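Local coordinates for phenylacetic acid degradation protein PaaI (Thermus thermophilus HB8, PDB 1WLU), which probably hydrolyses acyl-CoA thioesters as a hot dog-fold thioesterase linked to phenylacetic acid degradation, and binds coenzyme A, at residues V13-V23 and S49-R58. Sequence-based numbering, arbitrary orientation.
Sequences VLHLAPGEAVV and SAFALASNTR
Strand 20-23 runs nearly antiparallel to helix 49-56, at 152° with the axes 6.3 Å apart, and the alpha carbons come closest at Glu20 and Ala54, 4.3 Å apart. Small residues permit this approach: Ala21 CB rests on the helix backbone near Ala50 O, and Ala54 CB sits against the backbone of Glu20. With CG1 anti to the backbone N (chi1 173°), Val23 turns CG2 onto the helix, where it presses on Ala50 CA at 3.6 Å. Leu53 reaches across to strand 12-17, its CD1 meeting Val13 CG2 at 3.6 Å and its CB meeting Leu16 CD1. The type II turn from Ala17 to Glu20 is tied to segment 49-58 by Thr57, whose OG1 accepts a nearly straight bond from Gly19 N (2.8 Å, 165°) and donates to Ala54 O at 2.6 Å, while CG2 packs on Leu16 CD1. A valine in place of Thr57 would probably leave Gly19 N without its acceptor and Ala54 O without the hydroxyl bond, holding the turn less firmly. The Arg58 guanidinium lays one face over the Pro18-Gly19 peptide, and its NE forms a salt bridge with Glu86. This is hot dog packing, the central helix lying on the curved antiparallel sheet: strand 20-26 pairs onward with strand 79-89, Tyr96 of strand 93-102 touches Ala54, and Leu34 of the second subunit packs on Leu53.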
loop_
_atom_site.group_PDB
_atom_site.type_symbol
_atom_site.label_atom_id
_atom_site.label_comp_id
_atom_site.label_asym_id
_atom_site.label_seq_id
_atom_site.Cartn_x
_atom_site.Cartn_y
_atom_site.Cartn_z
ATOM N N VAL A 13 16.024 6.558 -20.276
ATOM C CA VAL A 13 16.743 6.422 -19.019
ATOM C C VAL A 13 17.711 7.590 -18.878
ATOM O O VAL A 13 18.488 7.871 -19.792
ATOM C CB VAL A 13 17.532 5.094 -18.968
ATOM C CG1 VAL A 13 18.317 4.996 -17.665
ATOM C CG2 VAL A 13 16.576 3.918 -19.102
ATOM N N LEU A 14 17.649 8.285 -17.746
ATOM C CA LEU A 14 18.536 9.415 -17.503
ATOM C C LEU A 14 19.662 9.032 -16.553
ATOM O O LEU A 14 20.650 9.755 -16.428
ATOM C CB LEU A 14 17.764 10.604 -16.927
ATOM C CG LEU A 14 16.623 11.165 -17.780
ATOM C CD1 LEU A 14 16.121 12.451 -17.141
ATOM C CD2 LEU A 14 17.101 11.431 -19.202
ATOM N N HIS A 15 19.509 7.901 -15.873
ATOM C CA HIS A 15 20.543 7.438 -14.963
ATOM C C HIS A 15 20.310 5.998 -14.545
ATOM O O HIS A 15 19.174 5.562 -14.368
ATOM C CB HIS A 15 20.616 8.332 -13.720
ATOM C CG HIS A 15 21.905 8.208 -12.965
ATOM N ND1 HIS A 15 22.100 7.281 -11.964
ATOM C CD2 HIS A 15 23.077 8.874 -13.094
ATOM C CE1 HIS A 15 23.336 7.381 -11.508
ATOM N NE2 HIS A 15 23.950 8.339 -12.177
ATOM N N LEU A 16 21.399 5.249 -14.424
ATOM C CA LEU A 16 21.330 3.867 -13.983
ATOM C C LEU A 16 22.650 3.554 -13.308
ATOM O O LEU A 16 23.717 3.730 -13.897
ATOM C CB LEU A 16 21.099 2.909 -15.154
ATOM C CG LEU A 16 20.885 1.446 -14.743
ATOM C CD1 LEU A 16 19.644 1.327 -13.865
ATOM C CD2 LEU A 16 20.736 0.578 -15.985
ATOM N N ALA A 17 22.570 3.115 -12.060
ATOM C CA ALA A 17 23.745 2.769 -11.276
ATOM C C ALA A 17 23.291 1.722 -10.272
ATOM O O ALA A 17 22.097 1.461 -10.144
ATOM C CB ALA A 17 24.283 4.003 -10.561
ATOM N N PRO A 18 24.231 1.100 -9.550
ATOM C CA PRO A 18 23.831 0.082 -8.576
ATOM C C PRO A 18 22.765 0.565 -7.594
ATOM O O PRO A 18 22.985 1.511 -6.835
ATOM C CB PRO A 18 25.147 -0.264 -7.887
ATOM C CG PRO A 18 26.147 -0.086 -8.999
ATOM C CD PRO A 18 25.699 1.220 -9.614
ATOM N N GLY A 19 21.603 -0.084 -7.639
ATOM C CA GLY A 19 20.504 0.252 -6.746
ATOM C C GLY A 19 19.687 1.495 -7.053
ATOM O O GLY A 19 18.808 1.855 -6.268
ATOM N N GLU A 20 19.943 2.154 -8.178
ATOM C CA GLU A 20 19.195 3.362 -8.500
ATOM C C GLU A 20 19.001 3.597 -9.992
ATOM O O GLU A 20 19.763 3.094 -10.819
ATOM C CB GLU A 20 19.876 4.580 -7.861
ATOM C CG GLU A 20 21.257 4.904 -8.399
ATOM C CD GLU A 20 21.936 5.995 -7.592
ATOM O OE1 GLU A 20 22.546 5.676 -6.550
ATOM O OE2 GLU A 20 21.842 7.172 -7.986
ATOM N N ALA A 21 17.972 4.364 -10.332
ATOM C CA ALA A 21 17.680 4.665 -11.725
ATOM C C ALA A 21 16.733 5.844 -11.851
ATOM O O ALA A 21 15.927 6.104 -10.959
ATOM C CB ALA A 21 17.071 3.449 -12.405
ATOM N N VAL A 22 16.854 6.566 -12.957
ATOM C CA VAL A 22 15.974 7.688 -13.247
ATOM C C VAL A 22 15.454 7.464 -14.659
ATOM O O VAL A 22 16.234 7.243 -15.590
ATOM C CB VAL A 22 16.703 9.050 -13.200
ATOM C CG1 VAL A 22 15.737 10.164 -13.600
ATOM C CG2 VAL A 22 17.252 9.310 -11.804
ATOM N N VAL A 23 14.134 7.492 -14.804
ATOM C CA VAL A 23 13.476 7.308 -16.093
ATOM C C VAL A 23 12.650 8.557 -16.346
ATOM O O VAL A 23 12.002 9.072 -15.436
ATOM C CB VAL A 23 12.562 6.063 -16.084
ATOM C CG1 VAL A 23 11.760 5.984 -17.377
ATOM C CG2 VAL A 23 13.408 4.807 -15.917
ATOM N N SER A 49 8.944 1.554 -14.169
ATOM C CA SER A 49 10.095 1.323 -15.036
ATOM C C SER A 49 11.399 1.666 -14.313
ATOM O O SER A 49 12.381 0.933 -14.423
ATOM C CB SER A 49 9.962 2.140 -16.324
ATOM O OG SER A 49 8.856 1.690 -17.092
ATOM N N ALA A 50 11.410 2.775 -13.578
ATOM C CA ALA A 50 12.602 3.167 -12.828
ATOM C C ALA A 50 12.845 2.131 -11.726
ATOM O O ALA A 50 13.982 1.751 -11.451
ATOM C CB ALA A 50 12.408 4.550 -12.225
ATOM N N PHE A 51 11.756 1.685 -11.106
ATOM C CA PHE A 51 11.763 0.673 -10.050
ATOM C C PHE A 51 12.362 -0.631 -10.588
ATOM O O PHE A 51 13.222 -1.246 -9.953
ATOM C CB PHE A 51 10.306 0.481 -9.593
ATOM C CG PHE A 51 10.052 -0.741 -8.751
ATOM C CD1 PHE A 51 10.648 -0.896 -7.504
ATOM C CD2 PHE A 51 9.125 -1.689 -9.170
ATOM C CE1 PHE A 51 10.311 -1.971 -6.685
ATOM C CE2 PHE A 51 8.783 -2.768 -8.358
ATOM C CZ PHE A 51 9.377 -2.905 -7.113
ATOM N N ALA A 52 11.911 -1.034 -11.772
ATOM C CA ALA A 52 12.396 -2.252 -12.409
ATOM C C ALA A 52 13.889 -2.182 -12.702
ATOM O O ALA A 52 14.637 -3.109 -12.388
ATOM C CB ALA A 52 11.630 -2.496 -13.701
ATOM N N LEU A 53 14.326 -1.083 -13.304
ATOM C CA LEU A 53 15.736 -0.935 -13.631
ATOM C C LEU A 53 16.612 -0.884 -12.383
ATOM O O LEU A 53 17.629 -1.577 -12.304
ATOM C CB LEU A 53 15.951 0.313 -14.492
ATOM C CG LEU A 53 15.386 0.201 -15.914
ATOM C CD1 LEU A 53 15.611 1.504 -16.661
ATOM C CD2 LEU A 53 16.053 -0.958 -16.649
ATOM N N ALA A 54 16.220 -0.079 -11.401
ATOM C CA ALA A 54 17.006 0.024 -10.176
ATOM C C ALA A 54 17.125 -1.323 -9.470
ATOM O O ALA A 54 18.215 -1.735 -9.078
ATOM C CB ALA A 54 16.384 1.048 -9.233
ATOM N N SER A 55 16.003 -2.013 -9.305
ATOM C CA SER A 55 16.024 -3.294 -8.618
ATOM C C SER A 55 16.809 -4.372 -9.356
ATOM O O SER A 55 17.504 -5.174 -8.732
ATOM C CB SER A 55 14.593 -3.781 -8.347
ATOM O OG SER A 55 13.852 -3.946 -9.546
ATOM N N ASN A 56 16.722 -4.386 -10.681
ATOM C CA ASN A 56 17.427 -5.405 -11.438
ATOM C C ASN A 56 18.934 -5.207 -11.537
ATOM O O ASN A 56 19.640 -6.089 -12.019
ATOM C CB ASN A 56 16.779 -5.569 -12.816
ATOM C CG ASN A 56 15.536 -6.448 -12.758
ATOM O OD1 ASN A 56 15.611 -7.665 -12.947
ATOM N ND2 ASN A 56 14.392 -5.840 -12.463
ATOM N N THR A 57 19.436 -4.066 -11.071
ATOM C CA THR A 57 20.883 -3.852 -11.084
ATOM C C THR A 57 21.496 -4.766 -10.023
ATOM O O THR A 57 22.707 -4.978 -10.005
ATOM C CB THR A 57 21.287 -2.400 -10.733
ATOM O OG1 THR A 57 20.801 -2.066 -9.424
ATOM C CG2 THR A 57 20.742 -1.426 -11.757
ATOM N N ARG A 58 20.656 -5.297 -9.137
ATOM C CA ARG A 58 21.118 -6.187 -8.069
ATOM C C ARG A 58 20.952 -7.653 -8.448
ATOM O O ARG A 58 21.369 -8.545 -7.707
ATOM C CB ARG A 58 20.328 -5.939 -6.779
ATOM C CG ARG A 58 20.357 -4.514 -6.258
ATOM C CD ARG A 58 21.776 -4.031 -6.018
ATOM N NE ARG A 58 21.799 -2.832 -5.187
ATOM C CZ ARG A 58 22.895 -2.133 -4.912
ATOM N NH1 ARG A 58 24.065 -2.508 -5.410
ATOM N NH2 ARG A 58 22.823 -1.068 -4.126
#